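PDB 4QF3: bromodomain adjacent to zinc finger domain protein 2B from Homo sapiens, which probably reads the histone tail through its PHD zinc finger, here without a bound peptide, as part of chromatin-linked transcriptional regulation. Local coordinates for residues G15-L20 against H32-R37; L20-D25 against G46-P51. One frame throughout, in Å; residues are numbered along the deposited sequence.

Interaction 1: G15-L20 against H32-R37; sequences GDNEEL and HTYCHR. With ZN (zinc ion), chain C.
H32 meets D16 through NE2, which donates to the backbone O of D16 at 2.8 Å with an N-H...O angle of 170°. The acceptor sits in the imidazole plane, whereas the donor stands above the D16 carbonyl plane, so the bond is straight at the ring and tilted at the carbonyl. The other ring nitrogen, ND1, binds zinc at 2.1 Å, and C35 SG adds a second ligand at 2.3 Å. With both nitrogens engaged, the rotation of the imidazole is fixed, and the metal would probably polarise the NE2-H toward its acceptor. The second bond across the contact is T33 N to L20 O, 2.9 Å long; the same oxygen also receives a CA-H...O contact from H32 CA.

Y34 lies over this layer. Its CG sits between the backbone N and the carbonyl carbon (chi1 53°), which folds the ring back across H32: the hydroxyl oxygen hangs over the centre of the imidazole face, and H32 CB lies over the centre of the phenol face. L20 CD1 packs against the phenol edge at 3.9 Å from Y34 CE2, and L20 CB rests on T33 OG1. N17 OD1 approaches Y34 OH to 3.1 Å, its amide plane turned 76° from the ring. A water joins Y34 OH to D16 OD1, to which it donates at 2.8 Å.

Farther out, R37 NH1 donates to the carbonyl oxygens of Y34 and H36, the residues on either side of C35 in the chain. C9 and C12 complete the metal's coordination, and L21 touches H32. This is the three-cysteine, one-histidine zinc site of a PHD finger, with the histidine ligand also hydrogen-bonded to the loop before the first strand.

Interaction 2: L20-D25 against G46-P51; sequences LLLLCD and GDWFCP. With ZN (zinc ion), chain D.
W48 receives L22 over one face of its indole: L22 CB stands 3.8 Å from the centroid of the five-membered ring of W48, 20° off the normal, a CH-pi contact, and L22 CD1 lies over the centre of the ring system. Backbone N of C50 lies over the opposite face, toward the rim. With W48 CG opposite the backbone N (chi1 179°), the indole is turned so that one face lies against the L22 side chain. Without the indole, as with an alanine here, L22 would probably lose the aromatic face it packs on, leaving a gap between the segments.

Next to this packing two N-H donors cross between the segments, one to a carbonyl and one to a sulfur. D25 N donates to W48 O at 2.8 Å, and C50 N donates to C24 SG at 3.2 Å with an angle of 161°. That thiolate also binds zinc at 2.3 Å, so the N-H bond would probably temper its charge; C50 SG is a further ligand.

The D25 end is looser and watery. D25 OD2 and D47 OD1, both acceptors, come within 3.3 Å without a bond, and one water donates to a carboxylate oxygen of each residue. Another water links L23 O, D25 OD2 and W48 N. D25 CB nevertheless rests on F49 CE1 at 3.5 Å. With C27 and C53 as the remaining ligands, C24 and C50 form the four-cysteine zinc site of the PHD finger.

In the fold
From the N terminus, C9 and C12 supply the first zinc ligands before the chain reaches 15-20. Strand 21-23 and its antiparallel partner 30-32 follow, and interaction 1 closes the hairpin of these strands, H32 ending the second of them. Interaction 2 closes a longer loop, returning 46-51 to 20-25 where helix 51-57 begins. The segments alternate along the chain, so the two closures cross, in keeping with the cross-brace zinc topology of PHD fingers. L20 belongs to both contacts, whose centres lie about 10 Å apart. They also touch directly, T33 against L22 and H36 against P51, so the regions round the two zinc sites pack against each other.

Interaction 1: G15-L20 against H32-R37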
loop_
_atom_site.group_PDB
_atom_site.type_symbol
_atom_site.label_atom_id
_atom_site.label_comp_id
_atom_site.label_asym_id
_atom_site.label_seq_id
_atom_site.Cartn_x
_atom_site.Cartn_y
_atom_site.Cartn_z
ATOM N N GLY A 15 -8.230 1.345 7.594
ATOM C CA GLY A 15 -8.236 2.247 6.425
ATOM C C GLY A 15 -8.049 3.718 6.752
ATOM O O GLY A 15 -8.343 4.608 5.937
ATOM N N ASP A 16 -7.505 3.987 7.924
ATOM C CA ASP A 16 -7.183 5.345 8.326
ATOM C C ASP A 16 -5.868 5.856 7.716
ATOM O O ASP A 16 -5.163 5.109 7.018
ATOM C CB ASP A 16 -7.149 5.448 9.874
ATOM C CG ASP A 16 -6.064 4.582 10.530
ATOM O OD1 ASP A 16 -5.459 3.688 9.899
ATOM O OD2 ASP A 16 -5.810 4.770 11.731
ATOM N N ASN A 17 -5.486 7.096 8.027
ATOM C CA ASN A 17 -4.208 7.639 7.602
ATOM C C ASN A 17 -4.030 7.461 6.107
ATOM O O ASN A 17 -3.014 6.921 5.638
ATOM C CB ASN A 17 -3.034 6.975 8.325
ATOM C CG ASN A 17 -2.627 7.690 9.596
ATOM O OD1 ASN A 17 -2.418 7.053 10.639
ATOM N ND2 ASN A 17 -2.491 9.003 9.521
ATOM N N GLU A 18 -4.992 7.939 5.338
ATOM C CA GLU A 18 -5.012 7.696 3.919
ATOM C C GLU A 18 -3.784 8.189 3.166
ATOM O O GLU A 18 -3.351 7.520 2.240
ATOM C CB GLU A 18 -6.324 8.238 3.325
ATOM C CG GLU A 18 -7.497 7.313 3.636
ATOM C CD GLU A 18 -8.763 8.043 4.040
ATOM O OE1 GLU A 18 -9.217 8.917 3.271
ATOM O OE2 GLU A 18 -9.305 7.724 5.123
ATOM N N GLU A 19 -3.186 9.305 3.582
ATOM C CA GLU A 19 -1.988 9.835 2.910
ATOM C C GLU A 19 -0.820 8.852 3.015
ATOM O O GLU A 19 0.064 8.798 2.147
ATOM C CB GLU A 19 -1.583 11.184 3.526
ATOM C CG GLU A 19 -0.257 11.738 3.021
ATOM C CD GLU A 19 -0.150 13.250 3.223
ATOM O OE1 GLU A 19 -0.904 13.952 2.522
ATOM O OE2 GLU A 19 0.649 13.690 4.074
ATOM N N LEU A 20 -0.842 8.047 4.083
ATOM C CA LEU A 20 0.226 7.098 4.373
ATOM C C LEU A 20 -0.152 5.659 3.979
ATOM O O LEU A 20 0.684 4.742 4.091
ATOM C CB LEU A 20 0.587 7.136 5.862
ATOM C CG LEU A 20 1.093 8.513 6.362
ATOM C CD1 LEU A 20 1.304 8.445 7.871
ATOM C CD2 LEU A 20 2.346 8.992 5.642
ATOM N N HIS A 32 0.152 0.638 4.954
ATOM C CA HIS A 32 0.716 1.897 5.485
ATOM C C HIS A 32 2.235 1.917 5.484
ATOM O O HIS A 32 2.868 0.900 5.706
ATOM C CB HIS A 32 0.324 2.070 6.948
ATOM C CG HIS A 32 -1.148 2.331 7.158
ATOM N ND1 HIS A 32 -1.990 1.435 7.786
ATOM C CD2 HIS A 32 -1.912 3.394 6.805
ATOM C CE1 HIS A 32 -3.206 1.963 7.855
ATOM N NE2 HIS A 32 -3.185 3.148 7.264
ATOM N N THR A 33 2.786 3.106 5.254
ATOM C CA THR A 33 4.219 3.270 5.326
ATOM C C THR A 33 4.778 2.639 6.618
ATOM O O THR A 33 5.802 1.912 6.615
ATOM C CB THR A 33 4.514 4.783 5.310
ATOM O OG1 THR A 33 3.703 5.432 6.300
ATOM C CG2 THR A 33 4.330 5.416 3.955
ATOM N N TYR A 34 4.111 2.880 7.760
ATOM C CA TYR A 34 4.604 2.497 9.075
ATOM C C TYR A 34 4.269 1.074 9.466
ATOM O O TYR A 34 4.684 0.603 10.517
ATOM C CB TYR A 34 4.058 3.482 10.128
ATOM C CG TYR A 34 2.543 3.657 10.091
ATOM C CD1 TYR A 34 1.684 2.681 10.606
ATOM C CD2 TYR A 34 1.974 4.764 9.526
ATOM C CE1 TYR A 34 0.319 2.849 10.576
ATOM C CE2 TYR A 34 0.609 4.959 9.517
ATOM C CZ TYR A 34 -0.219 3.970 10.032
ATOM O OH TYR A 34 -1.608 4.171 9.961
ATOM N N CYS A 35 3.504 0.399 8.604
ATOM C CA CYS A 35 3.155 -1.022 8.765
ATOM C C CYS A 35 4.075 -1.926 7.952
ATOM O O CYS A 35 4.207 -3.099 8.290
ATOM C CB CYS A 35 1.694 -1.332 8.379
ATOM S SG CYS A 35 0.529 -0.637 9.575
ATOM N N HIS A 36 4.767 -1.388 6.930
ATOM C CA HIS A 36 5.845 -2.118 6.306
ATOM C C HIS A 36 6.989 -2.353 7.261
ATOM O O HIS A 36 7.229 -1.565 8.180
ATOM C CB HIS A 36 6.452 -1.337 5.152
ATOM C CG HIS A 36 5.635 -1.339 3.920
ATOM N ND1 HIS A 36 5.762 -2.316 2.957
ATOM C CD2 HIS A 36 4.696 -0.478 3.471
ATOM C CE1 HIS A 36 4.944 -2.050 1.958
ATOM N NE2 HIS A 36 4.296 -0.940 2.240
ATOM N N ARG A 37 7.719 -3.455 7.036
ATOM C CA ARG A 37 9.029 -3.687 7.654
ATOM C C ARG A 37 9.997 -4.054 6.541
ATOM O O ARG A 37 9.700 -4.960 5.775
ATOM C CB ARG A 37 8.983 -4.826 8.669
ATOM C CG ARG A 37 8.066 -4.582 9.810
ATOM C CD ARG A 37 8.647 -3.522 10.748
ATOM N NE ARG A 37 7.733 -3.295 11.867
ATOM C CZ ARG A 37 6.698 -2.448 11.848
ATOM N NH1 ARG A 37 6.427 -1.691 10.780
ATOM N NH2 ARG A 37 5.932 -2.343 12.931
HETATM ZN ZN ZN C . -1.487 -0.517 8.516
HETATM O O HOH W 1 -3.329 2.283 11.126
#

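Interaction 2: L20-D25 against G46-P51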
loop_
_atom_site.group_PDB
_atom_site.type_symbol
_atom_site.label_atom_id
_atom_site.label_comp_id
_atom_site.label_asym_id
_atom_site.label_seq_id
_atom_site.Cartn_x
_atom_site.Cartn_y
_atom_site.Cartn_z
ATOM N N LEU A 20 -0.842 8.047 4.083
ATOM C CA LEU A 20 0.226 7.098 4.373
ATOM C C LEU A 20 -0.152 5.659 3.979
ATOM O O LEU A 20 0.684 4.742 4.091
ATOM C CB LEU A 20 0.587 7.136 5.862
ATOM C CG LEU A 20 1.093 8.513 6.362
ATOM C CD1 LEU A 20 1.304 8.445 7.871
ATOM C CD2 LEU A 20 2.346 8.992 5.642
ATOM N N LEU A 21 -1.387 5.470 3.545
ATOM C CA LEU A 21 -1.842 4.171 3.124
ATOM C C LEU A 21 -1.544 4.032 1.629
ATOM O O LEU A 21 -2.283 4.504 0.740
ATOM C CB LEU A 21 -3.329 4.010 3.486
ATOM C CG LEU A 21 -4.005 2.732 3.049
ATOM C CD1 LEU A 21 -3.327 1.553 3.685
ATOM C CD2 LEU A 21 -5.477 2.777 3.476
ATOM N N LEU A 22 -0.418 3.397 1.371
ATOM C CA LEU A 22 0.086 3.200 -0.010
ATOM C C LEU A 22 -0.689 2.177 -0.821
ATOM O O LEU A 22 -0.807 1.023 -0.373
ATOM C CB LEU A 22 1.580 2.838 0.035
ATOM C CG LEU A 22 2.471 3.745 0.867
ATOM C CD1 LEU A 22 3.880 3.260 0.638
ATOM C CD2 LEU A 22 2.316 5.240 0.575
ATOM N N LEU A 23 -1.208 2.600 -1.966
ATOM C CA LEU A 23 -2.063 1.762 -2.784
ATOM C C LEU A 23 -1.266 1.362 -3.982
ATOM O O LEU A 23 -0.745 2.228 -4.735
ATOM C CB LEU A 23 -3.334 2.510 -3.217
ATOM C CG LEU A 23 -4.014 3.335 -2.123
ATOM C CD1 LEU A 23 -5.161 4.186 -2.672
ATOM C CD2 LEU A 23 -4.483 2.408 -1.008
ATOM N N CYS A 24 -1.188 0.057 -4.190
ATOM C CA CYS A 24 -0.364 -0.521 -5.243
ATOM C C CYS A 24 -1.041 -0.379 -6.602
ATOM O O CYS A 24 -2.173 -0.819 -6.762
ATOM C CB CYS A 24 -0.016 -1.983 -5.011
ATOM S SG CYS A 24 1.058 -2.676 -6.314
ATOM N N ASP A 25 -0.307 0.174 -7.563
ATOM C CA ASP A 25 -0.871 0.364 -8.911
ATOM C C ASP A 25 -0.991 -0.964 -9.624
ATOM O O ASP A 25 -1.785 -1.097 -10.573
ATOM C CB ASP A 25 0.016 1.277 -9.737
ATOM C CG ASP A 25 -0.550 2.639 -9.872
ATOM O OD1 ASP A 25 -1.250 2.874 -10.878
ATOM O OD2 ASP A 25 -0.313 3.450 -8.964
ATOM N N GLY A 46 4.967 9.792 -6.559
ATOM C CA GLY A 46 4.157 9.331 -7.687
ATOM C C GLY A 46 3.367 8.080 -7.391
ATOM O O GLY A 46 2.703 7.986 -6.360
ATOM N N ASP A 47 3.483 7.094 -8.268
ATOM C CA ASP A 47 2.746 5.832 -8.074
ATOM C C ASP A 47 3.544 4.921 -7.189
ATOM O O ASP A 47 4.756 5.092 -7.010
ATOM C CB ASP A 47 2.582 5.174 -9.389
ATOM C CG ASP A 47 1.724 6.006 -10.317
ATOM O OD1 ASP A 47 0.602 6.454 -9.893
ATOM O OD2 ASP A 47 2.201 6.157 -11.444
ATOM N N TRP A 48 2.821 3.969 -6.617
ATOM C CA TRP A 48 3.431 2.934 -5.760
ATOM C C TRP A 48 3.245 1.526 -6.350
ATOM O O TRP A 48 2.188 1.245 -6.872
ATOM C CB TRP A 48 2.778 3.021 -4.397
ATOM C CG TRP A 48 3.281 2.018 -3.439
ATOM C CD1 TRP A 48 2.558 0.999 -2.889
ATOM C CD2 TRP A 48 4.603 1.902 -2.932
ATOM N NE1 TRP A 48 3.351 0.271 -2.058
ATOM C CE2 TRP A 48 4.615 0.792 -2.063
ATOM C CE3 TRP A 48 5.774 2.606 -3.129
ATOM C CZ2 TRP A 48 5.739 0.397 -1.372
ATOM C CZ3 TRP A 48 6.897 2.230 -2.412
ATOM C CH2 TRP A 48 6.886 1.093 -1.592
ATOM N N PHE A 49 4.308 0.715 -6.316
ATOM C CA PHE A 49 4.218 -0.724 -6.592
ATOM C C PHE A 49 4.758 -1.441 -5.379
ATOM O O PHE A 49 5.889 -1.123 -4.889
ATOM C CB PHE A 49 5.028 -1.041 -7.857
ATOM C CG PHE A 49 4.392 -0.494 -9.105
ATOM C CD1 PHE A 49 3.358 -1.192 -9.712
ATOM C CD2 PHE A 49 4.792 0.742 -9.621
ATOM C CE1 PHE A 49 2.721 -0.660 -10.833
ATOM C CE2 PHE A 49 4.158 1.268 -10.743
ATOM C CZ PHE A 49 3.143 0.565 -11.338
ATOM N N CYS A 50 3.959 -2.389 -4.903
ATOM C CA CYS A 50 4.228 -3.030 -3.614
ATOM C C CYS A 50 5.351 -4.051 -3.775
ATOM O O CYS A 50 5.738 -4.459 -4.865
ATOM C CB CYS A 50 2.990 -3.708 -3.026
ATOM S SG CYS A 50 2.563 -5.252 -3.847
ATOM N N PRO A 51 5.925 -4.485 -2.645
ATOM C CA PRO A 51 7.078 -5.343 -2.780
ATOM C C PRO A 51 6.760 -6.694 -3.462
ATOM O O PRO A 51 7.614 -7.286 -4.092
ATOM C CB PRO A 51 7.510 -5.536 -1.302
ATOM C CG PRO A 51 7.014 -4.345 -0.595
ATOM C CD PRO A 51 5.710 -4.022 -1.262
HETATM ZN ZN ZN D . 1.105 -4.921 -5.673
HETATM O O HOH W 2 0.504 -1.414 -1.424
HETATM O O HOH W 3 -0.156 4.400 -6.451
HETATM O O HOH W 4 -0.070 5.197 -12.902
#